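Long-range contact in hydrolase, NUDIX family (Clostridium perfringens ATCC 13124, PDB 3F6A), which probably hydrolyses a nucleoside diphosphate linked to another moiety, as many NUDIX hydrolases do, though its own substrate is not established: residues D17-M30 against I116-E128. Numbering follows the deposited sequence.
Sequences DKVLLHLHKKAKKM and IGESKILKWYSKE
Over one face of the Trp-124 indole lies the CB of Leu-20, 3.6 Å from the centroid of the six-membered ring and only 12° off its normal, a CH-pi contact between directly paired strand residues. The backbone O of Lys-18 meets the edge of the same ring, while NE1 is bound by Phe-110 O. Tyr-125, on the other face of the sheet, receives Val-19 O at its ring edge and is met obliquely by Leu-21 CD1, 3.7 Å from CE2. The chain of Met-30, a selenomethionine, bends at its second and third torsions and brings CE to the edge of the tyrosine ring, 3.3 Å from Tyr-125 OH. This alternation illustrates how an antiparallel pair serves two layers: strands 18-23 and 122-125 join within the mixed sheet of the NUDIX alpha/beta/alpha sandwich, where Val-19 and Leu-21 pack on helix 138-150, and His-22 and Leu-122 on helix 43-55. Reciprocal bonds link Val-19 with Tyr-125 and Leu-21 with Lys-123; the ladder continues with Leu-23 N to Ile-121 O at 3.0 Å. Beyond it, a chi1 of 169° puts Ser-119 OG anti to the backbone N, where it gives a short 2.5 Å bond to Leu-23 O. Ser-119 CB lies 3.5 Å from His-22 CD2, obliquely to an imidazole whose ND1 bonds to Leu-31 O. At the opposite end, one water bridges Lys-18 NZ and Trp-124 O.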
loop_
_atom_site.group_PDB
_atom_site.type_symbol
_atom_site.label_atom_id
_atom_site.label_comp_id
_atom_site.label_asym_id
_atom_site.label_seq_id
_atom_site.Cartn_x
_atom_site.Cartn_y
_atom_site.Cartn_z
ATOM N N ASP A 17 -12.060 -22.481 -6.754
ATOM C CA ASP A 17 -12.033 -22.623 -5.301
ATOM C C ASP A 17 -10.674 -22.955 -4.681
ATOM O O ASP A 17 -10.607 -23.488 -3.568
ATOM C CB ASP A 17 -13.073 -23.658 -4.857
ATOM C CG ASP A 17 -14.486 -23.270 -5.257
ATOM O OD1 ASP A 17 -14.907 -22.133 -4.943
ATOM O OD2 ASP A 17 -15.180 -24.100 -5.889
ATOM N N LYS A 18 -9.590 -22.626 -5.381
ATOM C CA LYS A 18 -8.255 -22.897 -4.853
ATOM C C LYS A 18 -7.295 -21.720 -5.060
ATOM O O LYS A 18 -7.516 -20.870 -5.921
ATOM C CB LYS A 18 -7.678 -24.170 -5.495
ATOM C CG LYS A 18 -8.589 -25.387 -5.360
ATOM C CD LYS A 18 -7.848 -26.689 -5.610
ATOM C CE LYS A 18 -8.790 -27.881 -5.441
ATOM N NZ LYS A 18 -8.074 -29.191 -5.479
ATOM N N VAL A 19 -6.233 -21.679 -4.261
ATOM C CA VAL A 19 -5.243 -20.610 -4.350
ATOM C C VAL A 19 -3.875 -21.215 -4.648
ATOM O O VAL A 19 -3.554 -22.298 -4.170
ATOM C CB VAL A 19 -5.190 -19.796 -3.032
ATOM C CG1 VAL A 19 -4.887 -20.722 -1.868
ATOM C CG2 VAL A 19 -4.151 -18.694 -3.141
ATOM N N LEU A 20 -3.071 -20.496 -5.426
ATOM C CA LEU A 20 -1.750 -20.961 -5.846
ATOM C C LEU A 20 -0.548 -20.502 -5.029
ATOM O O LEU A 20 -0.441 -19.339 -4.658
ATOM C CB LEU A 20 -1.518 -20.556 -7.307
ATOM C CG LEU A 20 -0.117 -20.764 -7.887
ATOM C CD1 LEU A 20 0.159 -22.261 -8.024
ATOM C CD2 LEU A 20 -0.022 -20.073 -9.242
ATOM N N LEU A 21 0.366 -21.435 -4.770
ATOM C CA LEU A 21 1.602 -21.146 -4.038
ATOM C C LEU A 21 2.715 -21.918 -4.738
ATOM O O LEU A 21 2.443 -22.872 -5.458
ATOM C CB LEU A 21 1.507 -21.627 -2.583
ATOM C CG LEU A 21 0.434 -21.044 -1.661
ATOM C CD1 LEU A 21 0.431 -21.809 -0.345
ATOM C CD2 LEU A 21 0.695 -19.564 -1.413
ATOM N N HIS A 22 3.963 -21.512 -4.541
ATOM C CA HIS A 22 5.065 -22.248 -5.142
ATOM C C HIS A 22 6.211 -22.372 -4.149
ATOM O O HIS A 22 6.366 -21.530 -3.267
ATOM C CB HIS A 22 5.505 -21.602 -6.474
ATOM C CG HIS A 22 6.318 -20.348 -6.338
ATOM N ND1 HIS A 22 6.297 -19.550 -5.214
ATOM C CD2 HIS A 22 7.138 -19.727 -7.221
ATOM C CE1 HIS A 22 7.068 -18.494 -5.410
ATOM N NE2 HIS A 22 7.588 -18.578 -6.619
ATOM N N LEU A 23 6.989 -23.447 -4.267
ATOM C CA LEU A 23 8.115 -23.689 -3.366
ATOM C C LEU A 23 9.266 -22.752 -3.725
ATOM O O LEU A 23 9.877 -22.874 -4.784
ATOM C CB LEU A 23 8.578 -25.152 -3.469
ATOM C CG LEU A 23 9.237 -25.766 -2.225
ATOM C CD1 LEU A 23 9.728 -27.166 -2.556
ATOM C CD2 LEU A 23 10.386 -24.906 -1.752
ATOM N N HIS A 24 9.575 -21.825 -2.829
ATOM C CA HIS A 24 10.632 -20.861 -3.090
ATOM C C HIS A 24 11.969 -21.453 -3.536
ATOM O O HIS A 24 12.655 -20.865 -4.369
ATOM C CB HIS A 24 10.865 -19.977 -1.864
ATOM C CG HIS A 24 11.600 -18.712 -2.180
ATOM N ND1 HIS A 24 10.994 -17.632 -2.783
ATOM C CD2 HIS A 24 12.907 -18.383 -2.044
ATOM C CE1 HIS A 24 11.895 -16.692 -3.008
ATOM N NE2 HIS A 24 13.065 -17.124 -2.569
ATOM N N LYS A 25 12.329 -22.610 -2.992
ATOM C CA LYS A 25 13.600 -23.269 -3.314
ATOM C C LYS A 25 14.738 -22.495 -2.643
ATOM O O LYS A 25 14.707 -21.266 -2.577
ATOM C CB LYS A 25 13.825 -23.354 -4.832
ATOM C CG LYS A 25 14.698 -22.258 -5.428
ATOM C CD LYS A 25 15.114 -22.596 -6.851
ATOM C CE LYS A 25 13.919 -22.736 -7.773
ATOM N NZ LYS A 25 14.354 -23.086 -9.154
ATOM N N LYS A 26 15.743 -23.217 -2.154
ATOM C CA LYS A 26 16.855 -22.601 -1.431
ATOM C C LYS A 26 16.236 -22.072 -0.143
ATOM O O LYS A 26 16.857 -21.328 0.616
ATOM C CB LYS A 26 17.479 -21.452 -2.230
ATOM C CG LYS A 26 18.295 -21.905 -3.430
ATOM C CD LYS A 26 18.967 -20.728 -4.117
ATOM C CE LYS A 26 19.843 -21.188 -5.271
ATOM N NZ LYS A 26 19.064 -21.965 -6.276
ATOM N N ALA A 27 14.990 -22.482 0.074
ATOM C CA ALA A 27 14.196 -22.112 1.237
ATOM C C ALA A 27 12.929 -22.957 1.147
ATOM O O ALA A 27 11.867 -22.468 0.771
ATOM C CB ALA A 27 13.851 -20.633 1.191
ATOM N N LYS A 28 13.063 -24.235 1.480
ATOM C CA LYS A 28 11.955 -25.182 1.429
ATOM C C LYS A 28 10.712 -24.663 2.158
ATOM O O LYS A 28 10.496 -24.977 3.327
ATOM C CB LYS A 28 12.396 -26.515 2.046
ATOM C CG LYS A 28 11.844 -27.761 1.358
ATOM C CD LYS A 28 12.360 -29.034 2.029
ATOM C CE LYS A 28 12.061 -30.275 1.193
ATOM N NZ LYS A 28 10.607 -30.464 0.936
ATOM N N LYS A 29 9.900 -23.873 1.460
ATOM C CA LYS A 29 8.676 -23.322 2.035
ATOM C C LYS A 29 7.748 -22.839 0.922
ATOM O O LYS A 29 8.204 -22.275 -0.074
ATOM C CB LYS A 29 9.004 -22.144 2.956
ATOM C CG LYS A 29 9.548 -20.935 2.215
ATOM C CD LYS A 29 9.566 -19.678 3.071
ATOM C CE LYS A 29 10.654 -19.721 4.124
ATOM N NZ LYS A 29 10.845 -18.374 4.731
HETATM N N MSE A 30 6.446 -23.057 1.091
HETATM C CA MSE A 30 5.470 -22.621 0.097
HETATM C C MSE A 30 5.182 -21.126 0.252
HETATM O O MSE A 30 4.940 -20.643 1.362
HETATM C CB MSE A 30 4.174 -23.415 0.248
HETATM C CG MSE A 30 4.347 -24.912 -0.005
HETATM SE SE MSE A 30 5.266 -25.313 -1.676
HETATM C CE MSE A 30 3.821 -24.956 -2.885
ATOM N N ILE A 116 11.897 -20.027 -17.389
ATOM C CA ILE A 116 13.223 -20.510 -17.040
ATOM C C ILE A 116 13.786 -20.057 -15.696
ATOM O O ILE A 116 13.749 -18.877 -15.349
ATOM C CB ILE A 116 14.241 -20.134 -18.143
ATOM C CG1 ILE A 116 15.551 -20.897 -17.929
ATOM C CG2 ILE A 116 14.502 -18.632 -18.125
ATOM C CD1 ILE A 116 16.585 -20.638 -19.005
ATOM N N GLY A 117 14.306 -21.014 -14.940
ATOM C CA GLY A 117 14.916 -20.700 -13.660
ATOM C C GLY A 117 13.998 -20.368 -12.502
ATOM O O GLY A 117 14.470 -20.089 -11.402
ATOM N N GLU A 118 12.693 -20.384 -12.734
ATOM C CA GLU A 118 11.738 -20.083 -11.670
ATOM C C GLU A 118 11.409 -21.387 -10.956
ATOM O O GLU A 118 11.690 -22.468 -11.482
ATOM C CB GLU A 118 10.449 -19.504 -12.251
ATOM C CG GLU A 118 10.613 -18.243 -13.079
ATOM C CD GLU A 118 10.843 -17.001 -12.239
ATOM O OE1 GLU A 118 10.785 -15.898 -12.811
ATOM O OE2 GLU A 118 11.072 -17.122 -11.017
ATOM N N SER A 119 10.816 -21.292 -9.767
ATOM C CA SER A 119 10.428 -22.492 -9.027
ATOM C C SER A 119 9.504 -23.323 -9.910
ATOM O O SER A 119 8.590 -22.782 -10.541
ATOM C CB SER A 119 9.694 -22.120 -7.741
ATOM O OG SER A 119 9.100 -23.270 -7.170
ATOM N N LYS A 120 9.738 -24.633 -9.962
ATOM C CA LYS A 120 8.911 -25.508 -10.793
ATOM C C LYS A 120 7.894 -26.334 -10.002
ATOM O O LYS A 120 7.233 -27.208 -10.559
ATOM C CB LYS A 120 9.799 -26.435 -11.630
ATOM C CG LYS A 120 10.700 -25.687 -12.618
ATOM C CD LYS A 120 9.884 -24.799 -13.552
ATOM C CE LYS A 120 10.796 -24.018 -14.496
ATOM N NZ LYS A 120 11.590 -24.941 -15.345
ATOM N N ILE A 121 7.773 -26.055 -8.709
ATOM C CA ILE A 121 6.817 -26.756 -7.864
ATOM C C ILE A 121 5.711 -25.779 -7.478
ATOM O O ILE A 121 5.895 -24.939 -6.600
ATOM C CB ILE A 121 7.477 -27.278 -6.579
ATOM C CG1 ILE A 121 8.679 -28.155 -6.932
ATOM C CG2 ILE A 121 6.466 -28.076 -5.769
ATOM C CD1 ILE A 121 9.474 -28.628 -5.730
ATOM N N LEU A 122 4.574 -25.890 -8.153
ATOM C CA LEU A 122 3.425 -25.032 -7.902
ATOM C C LEU A 122 2.238 -25.903 -7.518
ATOM O O LEU A 122 1.952 -26.898 -8.181
ATOM C CB LEU A 122 3.080 -24.216 -9.155
ATOM C CG LEU A 122 4.007 -23.062 -9.570
ATOM C CD1 LEU A 122 5.377 -23.586 -9.937
ATOM C CD2 LEU A 122 3.393 -22.332 -10.746
ATOM N N LYS A 123 1.547 -25.529 -6.447
ATOM C CA LYS A 123 0.405 -26.304 -5.995
ATOM C C LYS A 123 -0.806 -25.442 -5.685
ATOM O O LYS A 123 -0.673 -24.309 -5.233
ATOM C CB LYS A 123 0.789 -27.115 -4.755
ATOM C CG LYS A 123 1.964 -28.068 -4.985
ATOM C CD LYS A 123 2.147 -29.020 -3.813
ATOM C CE LYS A 123 0.918 -29.895 -3.615
ATOM N NZ LYS A 123 1.055 -30.814 -2.444
ATOM N N TRP A 124 -1.993 -25.983 -5.941
ATOM C CA TRP A 124 -3.228 -25.262 -5.658
ATOM C C TRP A 124 -3.801 -25.812 -4.360
ATOM O O TRP A 124 -3.804 -27.025 -4.138
ATOM C CB TRP A 124 -4.236 -25.436 -6.793
ATOM C CG TRP A 124 -3.815 -24.776 -8.079
ATOM C CD1 TRP A 124 -3.102 -25.338 -9.100
ATOM C CD2 TRP A 124 -4.095 -23.432 -8.475
ATOM N NE1 TRP A 124 -2.925 -24.424 -10.113
ATOM C CE2 TRP A 124 -3.524 -23.245 -9.754
ATOM C CE3 TRP A 124 -4.777 -22.363 -7.875
ATOM C CZ2 TRP A 124 -3.616 -22.032 -10.445
ATOM C CZ3 TRP A 124 -4.870 -21.160 -8.562
ATOM C CH2 TRP A 124 -4.291 -21.005 -9.835
ATOM N N TYR A 125 -4.285 -24.920 -3.503
ATOM C CA TYR A 125 -4.828 -25.328 -2.213
ATOM C C TYR A 125 -6.271 -24.915 -1.981
ATOM O O TYR A 125 -6.670 -23.786 -2.278
ATOM C CB TYR A 125 -3.976 -24.749 -1.084
ATOM C CG TYR A 125 -2.542 -25.206 -1.084
ATOM C CD1 TYR A 125 -2.105 -26.190 -0.198
ATOM C CD2 TYR A 125 -1.612 -24.644 -1.962
ATOM C CE1 TYR A 125 -0.782 -26.603 -0.186
ATOM C CE2 TYR A 125 -0.295 -25.050 -1.959
ATOM C CZ TYR A 125 0.118 -26.026 -1.069
ATOM O OH TYR A 125 1.433 -26.425 -1.063
ATOM N N SER A 126 -7.044 -25.844 -1.434
ATOM C CA SER A 126 -8.441 -25.598 -1.111
ATOM C C SER A 126 -8.441 -24.985 0.281
ATOM O O SER A 126 -7.436 -25.050 0.992
ATOM C CB SER A 126 -9.211 -26.915 -1.070
ATOM O OG SER A 126 -8.684 -27.749 -0.051
ATOM N N LYS A 127 -9.558 -24.390 0.681
ATOM C CA LYS A 127 -9.622 -23.800 2.010
ATOM C C LYS A 127 -9.392 -24.925 3.016
ATOM O O LYS A 127 -8.907 -24.693 4.122
ATOM C CB LYS A 127 -10.982 -23.126 2.243
ATOM C CG LYS A 127 -11.135 -22.505 3.626
ATOM C CD LYS A 127 -11.686 -21.078 3.582
ATOM C CE LYS A 127 -13.095 -21.001 3.007
ATOM N NZ LYS A 127 -13.140 -21.178 1.526
ATOM N N GLU A 128 -9.726 -26.150 2.615
ATOM C CA GLU A 128 -9.541 -27.311 3.477
ATOM C C GLU A 128 -8.057 -27.628 3.633
ATOM O O GLU A 128 -7.588 -27.899 4.742
ATOM C CB GLU A 128 -10.280 -28.528 2.915
ATOM C CG GLU A 128 -11.795 -28.378 2.888
ATOM C CD GLU A 128 -12.516 -29.715 2.816
ATOM O OE1 GLU A 128 -12.282 -30.473 1.851
ATOM O OE2 GLU A 128 -13.317 -30.009 3.730
HETATM O O HOH W 1 -5.242 -29.568 -4.082
#